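Chinitase A (Streptomyces coelicolor, PDB 3EBV) is probably an endochitinase that binds and cleaves chitin, this chain being its glycosyl hydrolase family 18 domain. Local coordinates at residues A[115-120]-A[145-150]; A[35-40]-A[79-84]; A[173-178]-A[264-269]. All coordinates share one frame; numbering follows the deposited sequence. Where two conformers were deposited one is given.

Contact 1. Residues A[115-120]-A[145-150]; sequences GVDIDL and ILTMAP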
ATOM      1  N   GLY A 115       7.082  10.298  -1.765  1.00 14.17           N
ATOM      2  CA  GLY A 115       7.282   9.539  -0.528  1.00 12.85           C
ATOM      3  C   GLY A 115       7.537   8.090  -0.830  1.00 14.23           C
ATOM      4  O   GLY A 115       7.986   7.730  -1.943  1.00 12.91           O
ATOM      5  N   VAL A 116       7.231   7.244   0.173  1.00 12.54           N
ATOM      6  CA  VAL A 116       7.700   5.880   0.173  1.00 11.95           C
ATOM      7  C   VAL A 116       6.565   4.978   0.684  1.00 11.57           C
ATOM      8  O   VAL A 116       5.736   5.399   1.532  1.00 11.48           O
ATOM      9  CB  VAL A 116       8.968   5.693   1.070  1.00 12.66           C
ATOM     10  CG1 VAL A 116       8.681   6.031   2.566  1.00 13.52           C
ATOM     11  CG2 VAL A 116       9.570   4.308   0.900  1.00 12.75           C
ATOM     12  N   ASP A 117       6.565   3.736   0.165  1.00 11.12           N
ATOM     13  CA  ASP A 117       5.673   2.667   0.679  1.00 10.75           C
ATOM     14  C   ASP A 117       6.554   1.577   1.222  1.00 10.95           C
ATOM     15  O   ASP A 117       7.524   1.141   0.580  1.00 11.98           O
ATOM     16  CB  ASP A 117       4.828   2.098  -0.468  1.00 11.65           C
ATOM     17  CG  ASP A 117       4.044   0.830  -0.062  1.00 11.45           C
ATOM     18  OD1 ASP A 117       3.183   0.951   0.873  1.00 11.82           O
ATOM     19  OD2 ASP A 117       4.292  -0.263  -0.642  1.00 11.30           O
ATOM     20  N   ILE A 118       6.283   1.151   2.455  1.00 10.70           N
ATOM     21  CA  ILE A 118       7.059   0.091   3.070  1.00 11.05           C
ATOM     22  C   ILE A 118       6.383  -1.243   2.836  1.00 11.86           C
ATOM     23  O   ILE A 118       5.328  -1.522   3.425  1.00 11.20           O
ATOM     24  CB  ILE A 118       7.217   0.363   4.620  1.00 11.31           C
ATOM     25  CG1 ILE A 118       7.737   1.809   4.878  1.00 11.94           C
ATOM     26  CG2 ILE A 118       8.043  -0.754   5.294  1.00 12.55           C
ATOM     27  CD1 ILE A 118       9.108   2.096   4.230  1.00 12.67           C
ATOM     28  N   ASP A 119       7.015  -2.073   2.023  1.00 11.40           N
ATOM     29  CA  ASP A 119       6.485  -3.376   1.671  1.00 11.08           C
ATOM     30  C   ASP A 119       7.574  -4.454   1.801  1.00 11.94           C
ATOM     31  O   ASP A 119       7.648  -5.374   0.964  1.00 13.28           O
ATOM     32  CB  ASP A 119       5.898  -3.351   0.245  1.00 11.34           C
ATOM     33  CG  ASP A 119       5.177  -4.633  -0.117  1.00 15.08           C
ATOM     34  OD1 ASP A 119       4.759  -5.413   0.775  1.00 13.85           O
ATOM     35  OD2 ASP A 119       5.053  -4.862  -1.346  1.00 18.69           O
ATOM     36  N   LEU A 120       8.359  -4.365   2.875  1.00 11.84           N
ATOM     37  CA  LEU A 120       9.319  -5.439   3.188  1.00 12.97           C
ATOM     38  C   LEU A 120       8.523  -6.691   3.593  1.00 14.48           C
ATOM     39  O   LEU A 120       7.686  -6.651   4.521  1.00 15.19           O
ATOM     40  CB  LEU A 120      10.258  -5.041   4.326  1.00 13.63           C
ATOM     41  CG  LEU A 120      11.078  -3.757   4.148  1.00 16.74           C
ATOM     42  CD1 LEU A 120      12.206  -3.711   5.242  1.00 18.83           C
ATOM     43  CD2 LEU A 120      11.634  -3.663   2.795  1.00 20.73           C
ATOM     44  N   ILE A 145       4.485  11.557   1.751  1.00 13.63           N
ATOM     45  CA  ILE A 145       3.520  10.449   1.807  1.00 12.75           C
ATOM     46  C   ILE A 145       4.249   9.232   2.343  1.00 12.29           C
ATOM     47  O   ILE A 145       5.336   8.850   1.858  1.00 12.53           O
ATOM     48  CB  ILE A 145       2.959  10.147   0.407  1.00 12.99           C
ATOM     49  CG1 ILE A 145       2.222  11.374  -0.168  1.00 14.13           C
ATOM     50  CG2 ILE A 145       2.059   8.871   0.424  1.00 13.61           C
ATOM     51  CD1 ILE A 145       0.987  11.846   0.624  1.00 15.33           C
ATOM     52  N   LEU A 146       3.621   8.568   3.341  1.00 11.38           N
ATOM     53  CA  LEU A 146       4.236   7.380   3.935  1.00 11.98           C
ATOM     54  C   LEU A 146       3.124   6.331   4.032  1.00 11.49           C
ATOM     55  O   LEU A 146       2.136   6.530   4.772  1.00 11.38           O
ATOM     56  CB  LEU A 146       4.802   7.675   5.344  1.00 12.11           C
ATOM     57  CG  LEU A 146       5.253   6.416   6.121  1.00 13.57           C
ATOM     58  CD1 LEU A 146       6.319   5.587   5.406  1.00 14.23           C
ATOM     59  CD2 LEU A 146       5.744   6.931   7.509  1.00 14.39           C
ATOM     60  N   THR A 147       3.282   5.250   3.272  1.00  9.91           N
ATOM     61  CA  THR A 147       2.311   4.151   3.371  1.00  9.81           C
ATOM     62  C   THR A 147       3.041   2.878   3.771  1.00 10.72           C
ATOM     63  O   THR A 147       4.257   2.777   3.649  1.00 10.89           O
ATOM     64  CB  THR A 147       1.548   3.947   2.003  1.00 10.01           C
ATOM     65  OG1 THR A 147       2.459   3.465   0.998  1.00 10.72           O
ATOM     66  CG2 THR A 147       0.924   5.247   1.509  1.00 10.39           C
HETATM   67  N   MSE A 148       2.282   1.859   4.214  1.00  9.47           N
HETATM   68  CA  MSE A 148       2.854   0.554   4.542  1.00 10.08           C
HETATM   69  C   MSE A 148       1.875  -0.487   4.053  1.00  9.45           C
HETATM   70  O   MSE A 148       0.658  -0.227   4.095  1.00 10.81           O
HETATM   71  CB  MSE A 148       3.040   0.390   6.049  1.00  9.59           C
HETATM   72  CG  MSE A 148       3.848   1.565   6.663  1.00 10.71           C
HETATM   73 SE   MSE A 148       4.117   1.270   8.598  1.00 18.42          SE
HETATM   74  CE  MSE A 148       5.827   0.327   8.476  1.00 16.32           C
ATOM     75  N   ALA A 149       2.413  -1.624   3.620  1.00  9.99           N
ATOM     76  CA  ALA A 149       1.581  -2.716   3.079  1.00  9.60           C
ATOM     77  C   ALA A 149       1.931  -4.027   3.807  1.00 10.13           C
ATOM     78  O   ALA A 149       2.437  -4.994   3.226  1.00 10.47           O
ATOM     79  CB  ALA A 149       1.799  -2.863   1.554  1.00  9.82           C
ATOM     80  N   PRO A 150       1.633  -4.084   5.117  1.00  9.63           N
ATOM     81  CA  PRO A 150       1.871  -5.329   5.866  1.00  8.41           C
ATOM     82  C   PRO A 150       1.066  -6.498   5.305  1.00  8.67           C
ATOM     83  O   PRO A 150       0.029  -6.281   4.667  1.00  9.54           O
ATOM     84  CB  PRO A 150       1.289  -5.009   7.264  1.00  8.93           C
ATOM     85  CG  PRO A 150       0.320  -3.842   7.036  1.00  9.33           C
ATOM     86  CD  PRO A 150       0.961  -3.028   5.922  1.00 10.51           C
TER
HETATM   87  O   HOH W   1       4.632  -6.577   3.718  1.00 13.63           O
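Thr147 OG1 gives a hydrogen bond of 2.6 Å to Asp117 OD1. It joins two neighbouring parallel strands of the TIM barrel of glycosyl hydrolase family 18. Segment 115-120 holds the two middle acids, Asp117 and Asp119, of what is probably the family signature DxxDxDxE. Glu121, which follows, matches the glutamate that acts as proton donor in relatives. The Asp117 and Thr147 side chains project into the barrel interior and cross at about a right angle. Asp117 has CG anti to the backbone N (chi1 171°), which carries OD1 across to the threonine. The hydroxyl arrives on the anti side of OD1, 21° out of the carboxylate plane. OD2 is hydrogen-bonded to Tyr10 OH and Ser81 OG, so three hydroxyls hold this buried carboxylate and limit its rotation. An asparagine here would probably break that set, because its amide nitrogen could not accept a hydrogen bond and at least one hydroxyl would risk losing its acceptor.

Parallel backbone bonds set Asp117 opposite Thr147. Val116 N bonds to Ile145 O at 3.0 Å, and Thr147 N returns the bond to Val116 O. Further along, Ile118 N reaches Thr147 O at 2.9 Å, and Ala149 N reaches Ile118 O. On the other face of the sheet the side chains are apolar. Val116 CG1 lies 3.7 Å from Leu146 CD1, the two side chains pointing the same way. Ile118 CG2 touches selenomethionine Met148 CE at 4.0 Å. Helix 126-140, the beta-alpha-beta crossover between the strands, covers this face, with Leu133 on both Ile118 and Leu146. At the start of the pair Gly115 faces Ile145 O. A CB there would fall 1.8 Å from Ile145 O; instead Gly115 CA makes a CA-H...O contact of 3.2 Å with that oxygen.

Contact 2. Residues A[35-40]-A[79-84]; sequences VAFADA and IISVGG
Phe37 has CG beside its backbone N and anti to its carbonyl carbon (chi1 -63°), which lays the ring against Gly83 and Gly84. Ser81 has OG extended away from its own N (chi1 -177°), and this brings the hydroxyl to the rim of that ring. Ser81 OG lies near the ring plane, 3.4 Å from Phe37 CD1, while its hydrogen bond goes to Asp117. Over one face of the ring, Gly84 CA makes a CH-pi contact, 3.6 Å from the centroid. Gly83 O lies over the same face, near Phe37 CG, while Gly84 CA is nearest CZ. The opposite face is covered by Ala36 CB, which sits above its centre. The ring is thus held between its own strand and the neighbouring one. A CB on Gly84 would come within 2.5 Å of Phe37 CE2.

The peptide bond before Phe37 is cis. Non-proline cis peptides of this kind are known in family 18 chitinases, and this one lies on a strand of the TIM barrel, 32-40, paired in parallel with strand 77-84. Val35 N bonds to Ile79 O at 2.8 Å in a straight line (180° at the hydrogen). Ser81 N then bonds to Val35 O. The next bond to Ser81 O, of 2.9 Å, comes from Ala38 N and not from Phe37 N, so one extra residue is taken up around the cis bond. Farther on, water 2 bridges the diverging strands by donating to Ala38 O at 2.7 Å and to Gly83 O at 2.9 Å. On the face away from the barrel interior, Ile80 CD1 rests 3.9 Å from Val35 CG1, and Ile80 CG1 touches Ala38 CB.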
ATOM      1  N   VAL A  35       5.107   2.757  -7.002  1.00 12.37           N
ATOM      2  CA  VAL A  35       5.987   2.176  -8.008  1.00 12.44           C
ATOM      3  C   VAL A  35       6.698   0.952  -7.412  1.00 12.11           C
ATOM      4  O   VAL A  35       7.453   1.052  -6.416  1.00 12.54           O
ATOM      5  CB  VAL A  35       6.973   3.235  -8.465  1.00 12.14           C
ATOM      6  CG1 VAL A  35       8.062   2.593  -9.362  1.00 13.56           C
ATOM      7  CG2 VAL A  35       6.238   4.324  -9.200  1.00 14.19           C
ATOM      8  N   ALA A  36       6.457  -0.219  -8.004  1.00 12.07           N
ATOM      9  CA  ALA A  36       6.922  -1.473  -7.463  1.00 12.39           C
ATOM     10  C   ALA A  36       8.056  -2.064  -8.337  1.00 13.68           C
ATOM     11  O   ALA A  36       7.751  -2.558  -9.424  1.00 13.19           O
ATOM     12  CB  ALA A  36       5.738  -2.482  -7.403  1.00 13.26           C
ATOM     13  N   PHE A  37       9.324  -2.109  -7.899  1.00 13.77           N
ATOM     14  CA  PHE A  37       9.801  -1.728  -6.570  1.00 14.33           C
ATOM     15  C   PHE A  37      11.214  -1.154  -6.694  1.00 15.66           C
ATOM     16  O   PHE A  37      11.888  -1.330  -7.737  1.00 15.87           O
ATOM     17  CB  PHE A  37       9.930  -2.968  -5.691  1.00 15.54           C
ATOM     18  CG  PHE A  37       8.635  -3.686  -5.423  1.00 13.71           C
ATOM     19  CD1 PHE A  37       7.793  -3.255  -4.396  1.00 13.84           C
ATOM     20  CD2 PHE A  37       8.276  -4.797  -6.173  1.00 14.95           C
ATOM     21  CE1 PHE A  37       6.600  -3.925  -4.135  1.00 12.31           C
ATOM     22  CE2 PHE A  37       7.076  -5.479  -5.899  1.00 13.88           C
ATOM     23  CZ  PHE A  37       6.236  -5.029  -4.883  1.00 13.23           C
ATOM     24  N   ALA A  38      11.661  -0.513  -5.626  1.00 16.08           N
ATOM     25  CA  ALA A  38      13.100  -0.225  -5.481  1.00 17.51           C
ATOM     26  C   ALA A  38      13.840  -1.556  -5.311  1.00 21.00           C
ATOM     27  O   ALA A  38      13.238  -2.558  -4.929  1.00 23.68           O
ATOM     28  CB  ALA A  38      13.369   0.711  -4.330  1.00 16.47           C
ATOM     29  N   ASP A  39      15.127  -1.567  -5.653  1.00 21.30           N
ATOM     30  CA  ASP A  39      15.987  -2.750  -5.564  1.00 23.11           C
ATOM     31  C   ASP A  39      16.911  -2.607  -4.319  1.00 21.25           C
ATOM     32  O   ASP A  39      17.371  -1.512  -4.029  1.00 19.72           O
ATOM     33  CB  ASP A  39      16.831  -2.848  -6.855  1.00 24.29           C
ATOM     34  CG  ASP A  39      16.006  -3.314  -8.093  1.00 28.50           C
ATOM     35  OD1 ASP A  39      15.254  -4.301  -7.947  1.00 33.89           O
ATOM     36  OD2 ASP A  39      16.151  -2.721  -9.190  1.00 33.98           O
ATOM     37  N   ALA A  40      17.162  -3.690  -3.587  1.00 22.19           N
ATOM     38  CA  ALA A  40      18.270  -3.704  -2.607  1.00 22.94           C
ATOM     39  C   ALA A  40      19.623  -3.543  -3.317  1.00 23.34           C
ATOM     40  O   ALA A  40      19.736  -3.812  -4.519  1.00 24.10           O
ATOM     41  CB  ALA A  40      18.269  -4.980  -1.807  1.00 23.18           C
ATOM     42  N   ILE A  79       4.617   7.354  -5.276  1.00 12.56           N
ATOM     43  CA  ILE A  79       5.602   7.008  -4.262  1.00 12.41           C
ATOM     44  C   ILE A  79       6.399   5.786  -4.697  1.00 12.51           C
ATOM     45  O   ILE A  79       5.965   5.057  -5.595  1.00 12.56           O
ATOM     46  CB  ILE A  79       4.897   6.768  -2.881  1.00 11.89           C
ATOM     47  CG1 ILE A  79       3.942   5.557  -2.966  1.00 12.63           C
ATOM     48  CG2 ILE A  79       4.175   8.061  -2.447  1.00 13.33           C
ATOM     49  CD1 ILE A  79       3.146   5.323  -1.642  1.00 12.94           C
ATOM     50  N   ILE A  80       7.578   5.590  -4.107  1.00 11.82           N
ATOM     51  CA  ILE A  80       8.399   4.406  -4.381  1.00 11.89           C
ATOM     52  C   ILE A  80       8.144   3.322  -3.342  1.00 12.30           C
ATOM     53  O   ILE A  80       8.268   3.588  -2.140  1.00 12.31           O
ATOM     54  CB  ILE A  80       9.930   4.785  -4.514  1.00 12.68           C
ATOM     55  CG1 ILE A  80      10.776   3.593  -4.891  1.00 13.16           C
ATOM     56  CG2 ILE A  80      10.456   5.486  -3.241  1.00 12.54           C
ATOM     57  CD1 ILE A  80      10.445   3.032  -6.285  1.00 14.48           C
ATOM     58  N   SER A  81       7.844   2.098  -3.799  1.00 12.19           N
ATOM     59  CA  SER A  81       7.649   0.987  -2.856  1.00 12.04           C
ATOM     60  C   SER A  81       8.924   0.220  -2.694  1.00 12.52           C
ATOM     61  O   SER A  81       9.582  -0.128  -3.692  1.00 12.91           O
ATOM     62  CB  SER A  81       6.511   0.066  -3.318  1.00 12.86           C
ATOM     63  OG  SER A  81       6.282  -0.956  -2.368  1.00 12.29           O
ATOM     64  N   VAL A  82       9.284  -0.082  -1.450  1.00 11.81           N
ATOM     65  CA  VAL A  82      10.454  -0.901  -1.140  0.70 12.31           C
ATOM     66  C   VAL A  82      10.041  -2.303  -0.726  1.00 12.93           C
ATOM     67  O   VAL A  82       9.133  -2.455   0.112  1.00 12.47           O
ATOM     68  CB  VAL A  82      11.277  -0.258   0.000  0.70 12.03           C
ATOM     69  CG1 VAL A  82      12.508  -1.091   0.295  0.70 15.01           C
ATOM     70  CG2 VAL A  82      11.657   1.185  -0.384  0.70 13.56           C
ATOM     71  N   GLY A  83      10.672  -3.326  -1.284  1.00 13.48           N
ATOM     72  CA  GLY A  83      10.409  -4.692  -0.845  1.00 14.98           C
ATOM     73  C   GLY A  83       9.796  -5.521  -1.930  1.00 17.23           C
ATOM     74  O   GLY A  83      10.425  -5.764  -2.970  1.00 17.04           O
ATOM     75  N   GLY A  84       8.585  -5.989  -1.667  1.00 17.58           N
ATOM     76  CA  GLY A  84       7.927  -6.879  -2.597  1.00 19.95           C
ATOM     77  C   GLY A  84       8.262  -8.310  -2.243  1.00 21.77           C
ATOM     78  O   GLY A  84       9.171  -8.570  -1.436  1.00 21.01           O
TER
HETATM   79  O   HOH W   2      12.913  -4.365  -2.919  1.00 25.35           O

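Contact 3. Residues A[173-178]-A[264-269]; sequences LTVVNM and DLRGAM
Across the TIM barrel interior and its floor, selenomethionine Met269 of strand 267-271 and Arg266 just before that strand meet Thr174, Val175 and Asn177 at strand 175-179. These strands are not direct neighbours, since strand 219-224 pairs with both. No backbone-to-backbone hydrogen bond joins the two segments; side chains and waters reach across, partly to backbone oxygens.

Met269 CB packs 3.6 Å from Asn177 CG. The selenomethionine chain bends at chi2 and chi3, and its CE comes to 3.3 Å from Asn177 O. Asn177 OD1 is 2.8 Å from water 4, which donates to it and also to Ala268 O. The amide nitrogen of Asn177 has a weak hydrogen bond to Thr8 OG1.

In this TIM barrel, Arg266 stands where the parallel strands begin, opposite the end where the signature strand 115-120 finishes. Its side chain turns at chi2 (66°) and again at chi3 (71°), which brings a face of the guanidinium under Thr174 CG2. That methyl lies 3.7 Å from Arg266 NH2. The same nitrogen gives Thr174 O a weak hydrogen bond of 3.2 Å, bent to 134° at the hydrogen. Water 3, at the guanidinium edge, donates to Thr174 O at 2.8 Å and accepts a weak bond from NH2. The other guanidinium nitrogens bond elsewhere, NE to Ser217 O and NH1 to Leu3 O, linking several chain segments at the barrel floor. Farther in, the aliphatic part meets valine: Arg266 CB is 3.9 Å from Val175 CG2.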
ATOM      1  N   LEU A 173       2.396   9.095   9.345  1.00 11.74           N
ATOM      2  CA  LEU A 173       1.886   7.975   8.563  1.00 12.02           C
ATOM      3  C   LEU A 173       0.644   8.391   7.770  1.00 12.17           C
ATOM      4  O   LEU A 173      -0.340   8.916   8.352  1.00 12.10           O
ATOM      5  CB  LEU A 173       1.523   6.861   9.527  1.00 11.89           C
ATOM      6  CG  LEU A 173       0.808   5.658   8.950  1.00 11.31           C
ATOM      7  CD1 LEU A 173       1.720   4.817   8.021  1.00 13.58           C
ATOM      8  CD2 LEU A 173       0.363   4.794  10.177  1.00 11.64           C
ATOM      9  N   THR A 174       0.654   8.133   6.454  1.00 11.23           N
ATOM     10  CA  THR A 174      -0.524   8.399   5.626  1.00 11.24           C
ATOM     11  C   THR A 174      -1.568   7.271   5.768  1.00 10.90           C
ATOM     12  O   THR A 174      -2.682   7.513   6.266  1.00 11.64           O
ATOM     13  CB  THR A 174      -0.140   8.574   4.146  1.00 11.77           C
ATOM     14  OG1 THR A 174       0.929   9.563   4.076  1.00 12.73           O
ATOM     15  CG2 THR A 174      -1.337   9.035   3.340  1.00 11.70           C
ATOM     16  N   VAL A 175      -1.176   6.048   5.368  1.00 10.59           N
ATOM     17  CA  VAL A 175      -2.140   4.941   5.439  1.00 10.25           C
ATOM     18  C   VAL A 175      -1.427   3.614   5.449  1.00 10.20           C
ATOM     19  O   VAL A 175      -0.384   3.426   4.798  1.00 10.84           O
ATOM     20  CB  VAL A 175      -3.174   5.017   4.274  1.00 10.82           C
ATOM     21  CG1 VAL A 175      -2.495   5.002   2.891  1.00 11.94           C
ATOM     22  CG2 VAL A 175      -4.208   3.916   4.361  1.00 10.33           C
ATOM     23  N   VAL A 176      -2.014   2.694   6.233  1.00  9.25           N
ATOM     24  CA  VAL A 176      -1.625   1.277   6.229  1.00  9.14           C
ATOM     25  C   VAL A 176      -2.592   0.574   5.305  1.00  9.26           C
ATOM     26  O   VAL A 176      -3.761   0.367   5.653  1.00  9.52           O
ATOM     27  CB  VAL A 176      -1.674   0.636   7.627  1.00  9.11           C
ATOM     28  CG1 VAL A 176      -1.279  -0.829   7.557  1.00  9.36           C
ATOM     29  CG2 VAL A 176      -0.676   1.365   8.569  1.00 11.16           C
ATOM     30  N   ASN A 177      -2.117   0.210   4.112  1.00  8.96           N
ATOM     31  CA  ASN A 177      -2.899  -0.595   3.156  1.00  8.83           C
ATOM     32  C   ASN A 177      -2.521  -2.071   3.338  1.00  9.50           C
ATOM     33  O   ASN A 177      -1.671  -2.600   2.618  1.00  9.03           O
ATOM     34  CB  ASN A 177      -2.584  -0.183   1.714  1.00  9.86           C
ATOM     35  CG  ASN A 177      -3.065   1.224   1.364  1.00  9.58           C
ATOM     36  OD1 ASN A 177      -4.215   1.603   1.655  1.00  9.62           O
ATOM     37  ND2 ASN A 177      -2.185   2.004   0.647  1.00  9.67           N
HETATM   38  N   MSE A 178      -3.085  -2.719   4.351  1.00  8.69           N
HETATM   39  CA  MSE A 178      -2.736  -4.131   4.547  1.00  8.03           C
HETATM   40  C   MSE A 178      -3.158  -4.983   3.344  1.00  7.73           C
HETATM   41  O   MSE A 178      -4.123  -4.651   2.639  1.00  8.37           O
HETATM   42  CB  MSE A 178      -3.362  -4.697   5.851  1.00  8.48           C
HETATM   43  CG  MSE A 178      -2.935  -6.132   6.103  1.00  9.15           C
HETATM   44 SE   MSE A 178      -3.413  -6.633   7.955  1.00 14.85          SE
HETATM   45  CE  MSE A 178      -5.318  -6.846   7.762  1.00 10.63           C
ATOM     46  N   ASP A 264     -14.296   8.281   8.316  1.00 14.07           N
ATOM     47  CA  ASP A 264     -13.054   8.800   7.673  1.00 14.51           C
ATOM     48  C   ASP A 264     -12.090   7.701   7.236  1.00 13.18           C
ATOM     49  O   ASP A 264     -10.929   7.980   6.928  1.00 12.73           O
ATOM     50  CB  ASP A 264     -12.327   9.802   8.574  1.00 16.56           C
ATOM     51  CG  ASP A 264     -13.102  11.097   8.741  1.00 22.93           C
ATOM     52  OD1 ASP A 264     -14.008  11.388   7.917  1.00 27.39           O
ATOM     53  OD2 ASP A 264     -12.807  11.809   9.722  1.00 30.64           O
ATOM     54  N   LEU A 265     -12.574   6.464   7.195  1.00 11.63           N
ATOM     55  CA  LEU A 265     -11.756   5.332   6.671  1.00 11.34           C
ATOM     56  C   LEU A 265     -11.105   5.765   5.356  1.00 10.80           C
ATOM     57  O   LEU A 265     -11.796   6.303   4.468  1.00 12.25           O
ATOM     58  CB  LEU A 265     -12.655   4.111   6.427  1.00 11.66           C
ATOM     59  CG  LEU A 265     -11.867   2.851   6.143  1.00 11.29           C
ATOM     60  CD1 LEU A 265     -11.206   2.304   7.403  1.00 12.48           C
ATOM     61  CD2 LEU A 265     -12.791   1.818   5.545  1.00 12.14           C
ATOM     62  N   ARG A 266      -9.799   5.507   5.209  1.00 10.75           N
ATOM     63  CA  ARG A 266      -9.111   6.104   4.040  1.00 11.26           C
ATOM     64  C   ARG A 266      -9.685   5.620   2.710  1.00 11.16           C
ATOM     65  O   ARG A 266      -9.978   6.402   1.809  1.00 11.98           O
ATOM     66  CB  ARG A 266      -7.610   5.806   4.076  1.00 11.76           C
ATOM     67  CG  ARG A 266      -6.838   6.386   2.859  1.00 12.99           C
ATOM     68  CD  ARG A 266      -6.847   7.892   2.859  1.00 17.35           C
ATOM     69  NE  ARG A 266      -5.983   8.323   3.935  1.00 16.46           N
ATOM     70  CZ  ARG A 266      -5.389   9.504   3.987  1.00 19.85           C
ATOM     71  NH1 ARG A 266      -5.616  10.408   3.045  1.00 22.18           N
ATOM     72  NH2 ARG A 266      -4.601   9.777   5.023  1.00 19.91           N
ATOM     73  N   GLY A 267      -9.798   4.299   2.548  1.00 10.71           N
ATOM     74  CA  GLY A 267     -10.202   3.747   1.254  1.00  9.75           C
ATOM     75  C   GLY A 267      -9.658   2.359   1.026  1.00 10.36           C
ATOM     76  O   GLY A 267      -9.697   1.499   1.921  1.00 10.03           O
ATOM     77  N   ALA A 268      -9.114   2.164  -0.184  1.00 10.13           N
ATOM     78  CA  ALA A 268      -8.744   0.820  -0.627  1.00  9.26           C
ATOM     79  C   ALA A 268      -7.453   0.868  -1.392  1.00  9.21           C
ATOM     80  O   ALA A 268      -6.947   1.942  -1.732  1.00  9.76           O
ATOM     81  CB  ALA A 268      -9.875   0.176  -1.484  1.00 10.30           C
HETATM   82  N   MSE A 269      -6.916  -0.324  -1.633  1.00  8.30           N
HETATM   83  CA  MSE A 269      -5.628  -0.454  -2.347  1.00  9.05           C
HETATM   84  C   MSE A 269      -5.727  -1.703  -3.215  1.00  8.86           C
HETATM   85  O   MSE A 269      -6.438  -2.660  -2.871  1.00  8.47           O
HETATM   86  CB  MSE A 269      -4.481  -0.616  -1.334  1.00  8.90           C
HETATM   87  CG  MSE A 269      -3.118  -0.938  -1.982  1.00 11.15           C
HETATM   88 SE   MSE A 269      -2.882  -2.909  -2.263  1.00 14.76          SE
HETATM   89  CE  MSE A 269      -1.992  -3.369  -0.579  1.00 10.97           C
TER
HETATM   90  O   HOH W   3      -3.689   9.777   7.664  1.00 21.69           O
HETATM   91  O   HOH W   4      -5.278   3.654   0.007  1.00 12.12           O

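All three contacts belong to one barrel sheet. Contacts 1 and 2 have centres 9 Å apart and are joined by neighbouring strands 77-84 and 115-120. There Asp119 O lies 2.9 Å from Gly84 N, a probable hydrogen bond, and Asp119 OD2 packs 3.3 Å from Phe37 CE1. The Phe37 ring thus lies beside the family signature, close to the probable active site. Contact 3 is centred 11 Å from contact 1 across strands 145-148 and 175-179, where Met148 O and Asn177 N are 2.8 Å apart, probably hydrogen-bonded. Contacts 2 and 3 do not touch: their centres are 18 Å apart and their nearest atoms about 7 Å.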